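Side-chain contacts in purine nucleoside phosphorylase (Thermus thermophilus, PDB 1ODK), which probably catalyses the phosphate-dependent cleavage of purine nucleosides to free base and sugar 1-phosphate, working as a hexamer of identical subunits: residues K31-N36 against R223-A228; P37-D42 against W47-L52; G92-D97 against E165-W170; A154-D157 against A161-P164. All blocks are in the same frame, centred on the assembly; numbering follows the deposited sequence.

How the interactions relate
The four contacts form two pairs on a single alpha-beta subunit. Interactions 1 and 2 have centres 13 Å apart and meet directly, since Gln-35 N lies 2.9 Å from Leu-52 O, a probable hydrogen bond that ties the residues just after helix 23-33 to strand 48-53. Interactions 3 and 4, with centres 10 Å apart, share the run from strand 152-156 into helix 164-171, where Ala-167 N packs 4.2 Å from Thr-162 CG2. The pairs are well separated: centres of interactions 2 and 3 are 36 Å apart, on opposite sides of the chain's centre, though both reach the same sheet. Interactions 3 and 4 also meet neighbouring subunits, and in hexameric relatives the nucleoside site is formed at a subunit boundary.

Interaction 1 of 4, residues K31-N36 against R223-A228; sequences KTFLQN and RMVEVA
Phe-33 and Val-225 join two helices of the alpha-beta fold that lie far apart in sequence: the last turn of helix 23-33 and the middle of helix 214-233. The tight part is a CH-pi contact. CG1 of Val-225 sits over one face of the Phe-33 ring, 4.0 Å from its centroid and displaced toward the rim, nearest the CD1, CE1 and CZ side. Val-225 carries CG1 anti to its amide nitrogen (chi1 174°), and from there the methyl meets the ring while the two side chains run obliquely to each other.

The opposite flank is looser. Glu-226 comes near the ring only through its backbone and first carbon, with CE2 of Phe-33 4.4 Å from Glu-226 CA. The carboxylate takes no part here; its OE2 bonds to the Tyr-146 hydroxyl and makes a salt bridge with Arg-222. Behind Val-225, Met-224 and Ala-228 turn to strands of the central sheet, so the valine lies on the buried side whereas Phe-33 is still partly exposed. Immediately afterwards, at Leu-34, the chain gives up helical geometry, leaving this ring as the last helical side chain, its CE1 3.8 Å from Val-225 CG1.

Interaction 2 of 4, residues P37-D42 against W47-L52; sequences PRRYND and WGYTGL
A beta hairpin with a classic bulge pairs strand 37-41 with strand 48-53: Tyr-40 and Asn-41 both face Gly-48. Arg-38 and Thr-50 exchange two backbone hydrogen bonds; beyond them Tyr-40 N donates to Gly-48 O at 2.8 Å, and Gly-48 N to Asn-41 O at 3.1 Å.

The Tyr-40 ring, swung between its own N and carbonyl carbon (chi1 60°), lies flat over the glycine, with Gly-48 O 3.5 Å above the ring plane. A beta carbon on Gly-48 would collide with CE1. Thr-50 OG1, hydrogen-bonded to Ser-59 OG and Asp-12 O, merely touches the ring's edge, 3.2 Å from Tyr-40 CE2; the tyrosine hydroxyl bonds to Gln-61. With Tyr-40 replaced by an alanine, Gly-48 would probably lose its ring cover and Gln-61 OE1 its hydroxyl partner.

Arg-39 lies alongside Tyr-49, its CG over the phenol face, then bends at chi3 (72°) to carry NH1 over the Trp-47 indole, 3.4 Å from CE2. This is a cation-pi contact with the planes 44° apart. A water in the indole plane links NE1 to Asp-42 O.

Helix 23-33 backs Trp-47 and Tyr-49 through Ala-26, Glu-27 and Ala-30, while strand 56-61 pairs with the other edge of strand 48-53.

Interaction 3 of 4, residues G92-D97 against E165-W170; sequences GAASSD and EEARAW
Backbone torsions bring Ala-94 against Ala-167. Ala-93 is still extended, with psi 135°, but Ala-94 (phi -94°, psi -25°) bends the chain out of strand 84-93 and into the loop that follows, setting its methyl and carbonyl against the flank of helix 164-171. Ala-167, in regular helical conformation, points its methyl back at the bend.

With two alanines facing each other the backbones come close, CA to CA in 4.9 Å. The methyls meet at 4.2 Å, CB of Ala-94 to CB of Ala-167. They do not meet squarely: CB of Ala-94 lies closer to the helix backbone, 3.7 Å from Ala-167 O, while CB of Ala-167 rests 4.2 Å from Ala-94 CA. Each methyl thus packs partly on the other residue's main chain. One residue along, Ala-94 O is 4.1 Å from Arg-168 CA, a van der Waals neighbour; the arginine's CB points away from the loop and its long chain stays at the margin of the contact.

Phe-178, on strand 175-179, touches both alanines and closes this small apolar cluster, with Ile-206 also against Ala-167. On another side of the helix Trp-170 packs on Val-110, Leu-112 and Val-175, and on Pro-124 of a second subunit. Such close packing, governed by small side chains, joins the end of a strand to the connecting helix of a beta-alpha-beta crossover, for helix 164-171 links the adjacent parallel strands 152-156 and 175-179 of the alpha-beta fold.

Interaction 4 of 4, residues A154-D157 against A161-P164; sequences ASED and ATTP
One hydrogen bond carries the contact between Glu-156 and Thr-162: the threonine hydroxyl OG1 donates to carboxylate OE2. The modelled separation of OG1 and OE2 is 2.5 Å, very short, and its exact value is doubtful at this resolution. Only one branch of the carboxylate is engaged across the contact, since OE1 stands 4.0 Å from the same OG1. The glutamate starts from the position between its N and carbonyl carbon (chi1 60°) and then runs fully extended, so that its end spans the gap to the other segment, whose nearest CA, that of Thr-162, is 8.8 Å from Glu-156 CA.

A second polar partner comes from another chain: NE2 of Gln-118 of a third subunit also bonds to OE2, which therefore holds two donors. The same glutamine accepts from Asp-157 N through its OE1. An alanine in place of Glu-156 would probably leave the Thr-162 hydroxyl and NE2 of Gln-118 of the third subunit without their shared acceptor.

The van der Waals share is slight, and comes mainly from Gln-118 of the third subunit, which packs on Thr-162 and Ala-161.

Around this, Glu-156 lies on strand 152-156, where its backbone bonds to Glu-179 of strand 175-179 and its side chain touches Phe-178. Thr-162 lies just before the N-cap Thr-163, whose OG1 accepts from Glu-166 N at the start of helix 164-171.

Interaction 1 of 4, residues K31-N36 against R223-A228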
loop_
_atom_site.group_PDB
_atom_site.type_symbol
_atom_site.label_atom_id
_atom_site.label_comp_id
_atom_site.label_asym_id
_atom_site.label_seq_id
_atom_site.Cartn_x
_atom_site.Cartn_y
_atom_site.Cartn_z
ATOM N N LYS B 31 -1.914 -4.650 45.200
ATOM C CA LYS B 31 -1.771 -4.385 46.626
ATOM C C LYS B 31 -2.766 -3.368 47.174
ATOM O O LYS B 31 -3.211 -3.484 48.318
ATOM C CB LYS B 31 -0.341 -3.919 46.920
ATOM C CG LYS B 31 0.688 -5.037 46.807
ATOM C CD LYS B 31 2.115 -4.526 46.932
ATOM C CE LYS B 31 3.076 -5.673 47.230
ATOM N NZ LYS B 31 2.897 -6.811 46.282
ATOM N N THR B 32 -3.125 -2.383 46.357
ATOM C CA THR B 32 -4.048 -1.334 46.772
ATOM C C THR B 32 -5.534 -1.706 46.731
ATOM O O THR B 32 -6.291 -1.342 47.633
ATOM C CB THR B 32 -3.850 -0.060 45.911
ATOM O OG1 THR B 32 -2.512 0.422 46.073
ATOM C CG2 THR B 32 -4.823 1.029 46.325
ATOM N N PHE B 33 -5.946 -2.438 45.701
ATOM C CA PHE B 33 -7.354 -2.792 45.545
ATOM C C PHE B 33 -7.781 -4.231 45.813
ATOM O O PHE B 33 -8.954 -4.485 46.091
ATOM C CB PHE B 33 -7.827 -2.434 44.128
ATOM C CG PHE B 33 -7.761 -0.970 43.810
ATOM C CD1 PHE B 33 -6.563 -0.380 43.415
ATOM C CD2 PHE B 33 -8.904 -0.178 43.896
ATOM C CE1 PHE B 33 -6.504 0.976 43.105
ATOM C CE2 PHE B 33 -8.857 1.184 43.589
ATOM C CZ PHE B 33 -7.653 1.761 43.193
ATOM N N LEU B 34 -6.854 -5.174 45.726
ATOM C CA LEU B 34 -7.218 -6.573 45.902
ATOM C C LEU B 34 -6.960 -7.184 47.269
ATOM O O LEU B 34 -6.037 -6.795 47.978
ATOM C CB LEU B 34 -6.505 -7.427 44.849
ATOM C CG LEU B 34 -6.648 -6.995 43.385
ATOM C CD1 LEU B 34 -5.896 -7.973 42.503
ATOM C CD2 LEU B 34 -8.113 -6.945 42.991
ATOM N N GLN B 35 -7.800 -8.153 47.619
ATOM C CA GLN B 35 -7.668 -8.889 48.869
ATOM C C GLN B 35 -6.925 -10.172 48.504
ATOM O O GLN B 35 -7.152 -10.742 47.432
ATOM C CB GLN B 35 -9.047 -9.245 49.443
ATOM C CG GLN B 35 -9.943 -8.049 49.728
ATOM C CD GLN B 35 -9.270 -7.008 50.602
ATOM O OE1 GLN B 35 -8.791 -7.313 51.693
ATOM N NE2 GLN B 35 -9.233 -5.767 50.125
ATOM N N ASN B 36 -6.034 -10.622 49.384
ATOM C CA ASN B 36 -5.266 -11.845 49.145
ATOM C C ASN B 36 -4.545 -11.864 47.790
ATOM O O ASN B 36 -4.594 -12.864 47.075
ATOM C CB ASN B 36 -6.188 -13.066 49.224
ATOM C CG ASN B 36 -6.876 -13.204 50.574
ATOM O OD1 ASN B 36 -7.718 -14.081 50.756
ATOM N ND2 ASN B 36 -6.517 -12.345 51.523
ATOM N N ARG B 223 -8.204 6.857 39.606
ATOM C CA ARG B 223 -9.576 6.991 39.121
ATOM C C ARG B 223 -9.877 5.979 38.022
ATOM O O ARG B 223 -10.932 5.342 38.008
ATOM C CB ARG B 223 -9.802 8.401 38.578
ATOM C CG ARG B 223 -9.626 9.509 39.604
ATOM C CD ARG B 223 -9.686 10.876 38.936
ATOM N NE ARG B 223 -9.675 11.958 39.916
ATOM C CZ ARG B 223 -9.766 13.245 39.604
ATOM N NH1 ARG B 223 -9.872 13.615 38.334
ATOM N NH2 ARG B 223 -9.755 14.163 40.563
ATOM N N MET B 224 -8.938 5.847 37.093
ATOM C CA MET B 224 -9.086 4.921 35.981
ATOM C C MET B 224 -9.219 3.462 36.447
ATOM O O MET B 224 -10.051 2.710 35.932
ATOM C CB MET B 224 -7.890 5.102 35.039
ATOM C CG MET B 224 -7.428 3.870 34.315
ATOM S SD MET B 224 -6.037 4.311 33.273
ATOM C CE MET B 224 -4.655 4.110 34.382
ATOM N N VAL B 225 -8.405 3.067 37.422
ATOM C CA VAL B 225 -8.444 1.701 37.945
ATOM C C VAL B 225 -9.758 1.418 38.677
ATOM O O VAL B 225 -10.343 0.343 38.529
ATOM C CB VAL B 225 -7.254 1.443 38.903
ATOM C CG1 VAL B 225 -7.385 0.067 39.556
ATOM C CG2 VAL B 225 -5.941 1.531 38.122
ATOM N N GLU B 226 -10.218 2.382 39.469
ATOM C CA GLU B 226 -11.472 2.225 40.198
ATOM C C GLU B 226 -12.611 2.025 39.196
ATOM O O GLU B 226 -13.485 1.175 39.390
ATOM C CB GLU B 226 -11.750 3.464 41.052
ATOM C CG GLU B 226 -13.027 3.370 41.875
ATOM C CD GLU B 226 -13.293 4.621 42.695
ATOM O OE1 GLU B 226 -14.249 4.607 43.500
ATOM O OE2 GLU B 226 -12.555 5.616 42.533
ATOM N N VAL B 227 -12.606 2.814 38.124
ATOM C CA VAL B 227 -13.647 2.689 37.106
ATOM C C VAL B 227 -13.588 1.307 36.466
ATOM O O VAL B 227 -14.612 0.637 36.314
ATOM C CB VAL B 227 -13.495 3.763 36.001
ATOM C CG1 VAL B 227 -14.419 3.448 34.835
ATOM C CG2 VAL B 227 -13.835 5.140 36.564
ATOM N N ALA B 228 -12.385 0.874 36.103
ATOM C CA ALA B 228 -12.211 -0.427 35.467
ATOM C C ALA B 228 -12.641 -1.591 36.362
ATOM O O ALA B 228 -13.315 -2.510 35.904
ATOM C CB ALA B 228 -10.756 -0.607 35.031
#

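Interaction 2 of 4, residues P37-D42 against W47-L52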
loop_
_atom_site.group_PDB
_atom_site.type_symbol
_atom_site.label_atom_id
_atom_site.label_comp_id
_atom_site.label_asym_id
_atom_site.label_seq_id
_atom_site.Cartn_x
_atom_site.Cartn_y
_atom_site.Cartn_z
ATOM N N PRO B 37 -3.850 -10.771 47.429
ATOM C CA PRO B 37 -3.140 -10.721 46.146
ATOM C C PRO B 37 -1.935 -11.657 46.113
ATOM O O PRO B 37 -1.141 -11.687 47.053
ATOM C CB PRO B 37 -2.687 -9.261 46.042
ATOM C CG PRO B 37 -3.437 -8.537 47.139
ATOM C CD PRO B 37 -3.585 -9.555 48.212
ATOM N N ARG B 38 -1.800 -12.411 45.026
ATOM C CA ARG B 38 -0.665 -13.314 44.862
ATOM C C ARG B 38 -0.109 -13.107 43.455
ATOM O O ARG B 38 -0.869 -13.032 42.492
ATOM C CB ARG B 38 -1.092 -14.777 45.013
ATOM C CG ARG B 38 -2.017 -15.069 46.184
ATOM C CD ARG B 38 -1.455 -14.596 47.517
ATOM N NE ARG B 38 -0.122 -15.128 47.792
ATOM C CZ ARG B 38 0.514 -14.980 48.950
ATOM N NH1 ARG B 38 -0.061 -14.319 49.948
ATOM N NH2 ARG B 38 1.732 -15.483 49.109
ATOM N N ARG B 39 1.210 -13.009 43.332
ATOM C CA ARG B 39 1.818 -12.835 42.018
ATOM C C ARG B 39 2.013 -14.217 41.400
ATOM O O ARG B 39 2.776 -15.033 41.920
ATOM C CB ARG B 39 3.163 -12.111 42.136
ATOM C CG ARG B 39 3.722 -11.641 40.794
ATOM C CD ARG B 39 4.861 -10.649 40.974
ATOM N NE ARG B 39 6.085 -11.283 41.458
ATOM C CZ ARG B 39 7.188 -10.618 41.789
ATOM N NH1 ARG B 39 7.224 -9.297 41.695
ATOM N NH2 ARG B 39 8.258 -11.279 42.210
ATOM N N TYR B 40 1.319 -14.487 40.296
ATOM C CA TYR B 40 1.432 -15.784 39.644
ATOM C C TYR B 40 2.512 -15.834 38.569
ATOM O O TYR B 40 2.828 -16.905 38.057
ATOM C CB TYR B 40 0.081 -16.208 39.056
ATOM C CG TYR B 40 -0.482 -15.253 38.028
ATOM C CD1 TYR B 40 0.104 -15.124 36.768
ATOM C CD2 TYR B 40 -1.595 -14.466 38.323
ATOM C CE1 TYR B 40 -0.405 -14.234 35.823
ATOM C CE2 TYR B 40 -2.112 -13.577 37.390
ATOM C CZ TYR B 40 -1.511 -13.465 36.142
ATOM O OH TYR B 40 -2.031 -12.597 35.217
ATOM N N ASN B 41 3.077 -14.684 38.217
ATOM C CA ASN B 41 4.133 -14.657 37.210
ATOM C C ASN B 41 5.021 -13.437 37.307
ATOM O O ASN B 41 4.550 -12.334 37.573
ATOM C CB ASN B 41 3.552 -14.699 35.787
ATOM C CG ASN B 41 4.639 -14.620 34.713
ATOM O OD1 ASN B 41 5.366 -15.585 34.483
ATOM N ND2 ASN B 41 4.762 -13.459 34.066
ATOM N N ASP B 42 6.316 -13.643 37.097
ATOM C CA ASP B 42 7.257 -12.536 37.090
ATOM C C ASP B 42 8.257 -12.723 35.948
ATOM O O ASP B 42 9.155 -11.906 35.754
ATOM C CB ASP B 42 7.975 -12.395 38.443
ATOM C CG ASP B 42 8.845 -13.585 38.786
ATOM O OD1 ASP B 42 9.395 -13.592 39.904
ATOM O OD2 ASP B 42 8.986 -14.503 37.955
ATOM N N TRP B 47 4.873 -8.962 35.370
ATOM C CA TRP B 47 4.196 -9.225 36.634
ATOM C C TRP B 47 2.684 -9.375 36.497
ATOM O O TRP B 47 2.003 -8.506 35.945
ATOM C CB TRP B 47 4.531 -8.119 37.636
ATOM C CG TRP B 47 5.995 -8.057 37.988
ATOM C CD1 TRP B 47 6.988 -8.876 37.527
ATOM C CD2 TRP B 47 6.619 -7.137 38.889
ATOM N NE1 TRP B 47 8.196 -8.521 38.088
ATOM C CE2 TRP B 47 7.996 -7.455 38.928
ATOM C CE3 TRP B 47 6.149 -6.070 39.669
ATOM C CZ2 TRP B 47 8.910 -6.747 39.722
ATOM C CZ3 TRP B 47 7.058 -5.363 40.457
ATOM C CH2 TRP B 47 8.424 -5.707 40.475
ATOM N N GLY B 48 2.175 -10.500 36.996
ATOM C CA GLY B 48 0.751 -10.782 36.946
ATOM C C GLY B 48 0.274 -11.206 38.322
ATOM O O GLY B 48 0.922 -12.023 38.987
ATOM N N TYR B 49 -0.849 -10.643 38.754
ATOM C CA TYR B 49 -1.405 -10.944 40.066
ATOM C C TYR B 49 -2.870 -11.331 39.979
ATOM O O TYR B 49 -3.566 -10.993 39.023
ATOM C CB TYR B 49 -1.311 -9.726 40.994
ATOM C CG TYR B 49 0.044 -9.070 41.050
ATOM C CD1 TYR B 49 0.501 -8.280 39.995
ATOM C CD2 TYR B 49 0.881 -9.251 42.151
ATOM C CE1 TYR B 49 1.757 -7.689 40.032
ATOM C CE2 TYR B 49 2.144 -8.662 42.199
ATOM C CZ TYR B 49 2.572 -7.884 41.135
ATOM O OH TYR B 49 3.818 -7.301 41.164
ATOM N N THR B 50 -3.330 -12.034 41.001
ATOM C CA THR B 50 -4.723 -12.422 41.092
ATOM C C THR B 50 -5.132 -12.240 42.542
ATOM O O THR B 50 -4.379 -12.571 43.463
ATOM C CB THR B 50 -4.948 -13.880 40.668
ATOM O OG1 THR B 50 -4.690 -14.008 39.264
ATOM C CG2 THR B 50 -6.397 -14.300 40.946
ATOM N N GLY B 51 -6.317 -11.683 42.737
ATOM C CA GLY B 51 -6.819 -11.461 44.075
ATOM C C GLY B 51 -8.323 -11.374 43.990
ATOM O O GLY B 51 -8.904 -11.732 42.966
ATOM N N LEU B 52 -8.954 -10.905 45.057
ATOM C CA LEU B 52 -10.400 -10.778 45.074
ATOM C C LEU B 52 -10.782 -9.317 45.232
ATOM O O LEU B 52 -10.184 -8.591 46.024
ATOM C CB LEU B 52 -10.994 -11.612 46.221
ATOM C CG LEU B 52 -10.906 -13.136 46.060
ATOM C CD1 LEU B 52 -11.220 -13.831 47.371
ATOM C CD2 LEU B 52 -11.868 -13.588 44.981
HETATM O O HOH W 1 10.689 -9.982 37.485
#

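Interaction 3 of 4, residues G92-D97 against E165-W170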
loop_
_atom_site.group_PDB
_atom_site.type_symbol
_atom_site.label_atom_id
_atom_site.label_comp_id
_atom_site.label_asym_id
_atom_site.label_seq_id
_atom_site.Cartn_x
_atom_site.Cartn_y
_atom_site.Cartn_z
ATOM N N GLY B 92 -1.184 10.136 25.534
ATOM C CA GLY B 92 -0.757 11.495 25.262
ATOM C C GLY B 92 -1.849 12.201 24.486
ATOM O O GLY B 92 -2.216 11.773 23.390
ATOM N N ALA B 93 -2.383 13.274 25.061
ATOM C CA ALA B 93 -3.455 14.022 24.419
ATOM C C ALA B 93 -3.036 14.565 23.056
ATOM O O ALA B 93 -1.941 15.106 22.901
ATOM C CB ALA B 93 -3.907 15.166 25.317
ATOM N N ALA B 94 -3.917 14.406 22.072
ATOM C CA ALA B 94 -3.657 14.898 20.722
ATOM C C ALA B 94 -4.284 16.281 20.594
ATOM O O ALA B 94 -3.852 17.097 19.784
ATOM C CB ALA B 94 -4.264 13.951 19.690
ATOM N N SER B 95 -5.306 16.527 21.409
ATOM C CA SER B 95 -6.021 17.800 21.406
ATOM C C SER B 95 -5.614 18.643 22.608
ATOM O O SER B 95 -5.084 18.128 23.596
ATOM C CB SER B 95 -7.532 17.557 21.473
ATOM O OG SER B 95 -7.926 16.470 20.653
ATOM N N SER B 96 -5.871 19.941 22.522
ATOM C CA SER B 96 -5.554 20.851 23.613
ATOM C C SER B 96 -6.714 20.822 24.602
ATOM O O SER B 96 -6.597 21.295 25.732
ATOM C CB SER B 96 -5.371 22.272 23.079
ATOM O OG SER B 96 -6.559 22.730 22.453
ATOM N N ASP B 97 -7.836 20.258 24.164
ATOM C CA ASP B 97 -9.029 20.176 24.997
ATOM C C ASP B 97 -8.855 19.202 26.160
ATOM O O ASP B 97 -9.446 19.390 27.223
ATOM C CB ASP B 97 -10.234 19.764 24.143
ATOM C CG ASP B 97 -11.562 20.049 24.829
ATOM O OD1 ASP B 97 -12.618 19.804 24.204
ATOM O OD2 ASP B 97 -11.554 20.519 25.990
ATOM N N GLU B 165 2.363 18.428 15.394
ATOM C CA GLU B 165 1.644 18.799 14.179
ATOM C C GLU B 165 0.812 17.629 13.655
ATOM O O GLU B 165 -0.333 17.803 13.232
ATOM C CB GLU B 165 2.633 19.261 13.106
ATOM N N GLU B 166 1.389 16.435 13.681
ATOM C CA GLU B 166 0.675 15.257 13.209
ATOM C C GLU B 166 -0.440 14.904 14.186
ATOM O O GLU B 166 -1.525 14.492 13.780
ATOM C CB GLU B 166 1.648 14.087 13.043
ATOM C CG GLU B 166 2.768 14.405 12.065
ATOM C CD GLU B 166 3.806 13.306 11.965
ATOM O OE1 GLU B 166 4.146 12.711 13.008
ATOM O OE2 GLU B 166 4.293 13.053 10.844
ATOM N N ALA B 167 -0.175 15.081 15.474
ATOM C CA ALA B 167 -1.178 14.784 16.487
ATOM C C ALA B 167 -2.406 15.662 16.269
ATOM O O ALA B 167 -3.541 15.177 16.310
ATOM C CB ALA B 167 -0.607 15.013 17.877
ATOM N N ARG B 168 -2.176 16.951 16.021
ATOM C CA ARG B 168 -3.274 17.889 15.797
ATOM C C ARG B 168 -4.066 17.518 14.551
ATOM O O ARG B 168 -5.288 17.661 14.524
ATOM C CB ARG B 168 -2.752 19.323 15.653
ATOM C CG ARG B 168 -1.905 19.803 16.815
ATOM C CD ARG B 168 -1.768 21.322 16.795
ATOM N NE ARG B 168 -0.526 21.774 17.416
ATOM C CZ ARG B 168 0.641 21.834 16.786
ATOM N NH1 ARG B 168 0.728 21.473 15.513
ATOM N NH2 ARG B 168 1.724 22.256 17.426
ATOM N N ALA B 169 -3.368 17.048 13.521
ATOM C CA ALA B 169 -4.024 16.639 12.284
ATOM C C ALA B 169 -4.970 15.471 12.566
ATOM O O ALA B 169 -6.108 15.452 12.089
ATOM C CB ALA B 169 -2.985 16.234 11.239
ATOM N N TRP B 170 -4.495 14.495 13.336
ATOM C CA TRP B 170 -5.316 13.337 13.681
ATOM C C TRP B 170 -6.518 13.724 14.542
ATOM O O TRP B 170 -7.585 13.118 14.436
ATOM C CB TRP B 170 -4.476 12.282 14.412
ATOM C CG TRP B 170 -3.770 11.344 13.478
ATOM C CD1 TRP B 170 -2.425 11.271 13.238
ATOM C CD2 TRP B 170 -4.381 10.362 12.633
ATOM N NE1 TRP B 170 -2.164 10.305 12.295
ATOM C CE2 TRP B 170 -3.348 9.732 11.908
ATOM C CE3 TRP B 170 -5.704 9.956 12.419
ATOM C CZ2 TRP B 170 -3.596 8.715 10.981
ATOM C CZ3 TRP B 170 -5.952 8.943 11.493
ATOM C CH2 TRP B 170 -4.901 8.337 10.788
#

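Interaction 4 of 4, residues A154-D157 against A161-P164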
loop_
_atom_site.group_PDB
_atom_site.type_symbol
_atom_site.label_atom_id
_atom_site.label_comp_id
_atom_site.label_asym_id
_atom_site.label_seq_id
_atom_site.Cartn_x
_atom_site.Cartn_y
_atom_site.Cartn_z
ATOM N N ALA B 154 -5.613 6.526 19.214
ATOM C CA ALA B 154 -4.866 5.974 18.097
ATOM C C ALA B 154 -3.759 5.137 18.720
ATOM O O ALA B 154 -3.039 5.621 19.594
ATOM C CB ALA B 154 -4.267 7.098 17.238
ATOM N N SER B 155 -3.654 3.880 18.298
ATOM C CA SER B 155 -2.616 2.983 18.797
ATOM C C SER B 155 -1.460 3.033 17.794
ATOM O O SER B 155 -1.607 2.620 16.640
ATOM C CB SER B 155 -3.151 1.548 18.906
ATOM O OG SER B 155 -4.274 1.472 19.770
ATOM N N GLU B 156 -0.312 3.536 18.234
ATOM C CA GLU B 156 0.847 3.656 17.353
ATOM C C GLU B 156 2.016 2.782 17.793
ATOM O O GLU B 156 2.029 2.263 18.912
ATOM C CB GLU B 156 1.302 5.111 17.307
ATOM C CG GLU B 156 1.704 5.636 18.665
ATOM C CD GLU B 156 2.242 7.040 18.609
ATOM O OE1 GLU B 156 2.511 7.610 19.683
ATOM O OE2 GLU B 156 2.400 7.569 17.488
ATOM N N ASP B 157 2.999 2.647 16.904
ATOM C CA ASP B 157 4.200 1.846 17.151
ATOM C C ASP B 157 5.419 2.689 17.517
ATOM O O ASP B 157 6.197 2.312 18.393
ATOM C CB ASP B 157 4.560 1.024 15.904
ATOM C CG ASP B 157 3.752 -0.253 15.782
ATOM O OD1 ASP B 157 3.791 -0.868 14.695
ATOM O OD2 ASP B 157 3.089 -0.648 16.763
ATOM N N ALA B 161 8.079 9.153 16.936
ATOM C CA ALA B 161 7.923 9.607 15.560
ATOM C C ALA B 161 6.831 10.673 15.429
ATOM O O ALA B 161 6.949 11.599 14.628
ATOM C CB ALA B 161 7.594 8.420 14.649
ATOM N N THR B 162 5.773 10.547 16.220
ATOM C CA THR B 162 4.655 11.485 16.146
ATOM C C THR B 162 4.941 12.897 16.649
ATOM O O THR B 162 5.272 13.098 17.813
ATOM C CB THR B 162 3.435 10.924 16.892
ATOM O OG1 THR B 162 3.101 9.647 16.335
ATOM C CG2 THR B 162 2.229 11.860 16.749
ATOM N N THR B 163 4.799 13.871 15.756
ATOM C CA THR B 163 5.023 15.272 16.097
ATOM C C THR B 163 3.717 15.906 16.568
ATOM O O THR B 163 2.630 15.362 16.345
ATOM C CB THR B 163 5.489 16.076 14.883
ATOM O OG1 THR B 163 4.410 16.168 13.947
ATOM C CG2 THR B 163 6.684 15.400 14.216
ATOM N N PRO B 164 3.807 17.070 17.232
ATOM C CA PRO B 164 2.601 17.747 17.710
ATOM C C PRO B 164 1.724 18.116 16.516
ATOM O O PRO B 164 0.502 18.103 16.604
ATOM C CB PRO B 164 3.158 18.976 18.423
ATOM C CG PRO B 164 4.471 18.473 18.962
ATOM C CD PRO B 164 5.020 17.711 17.776
#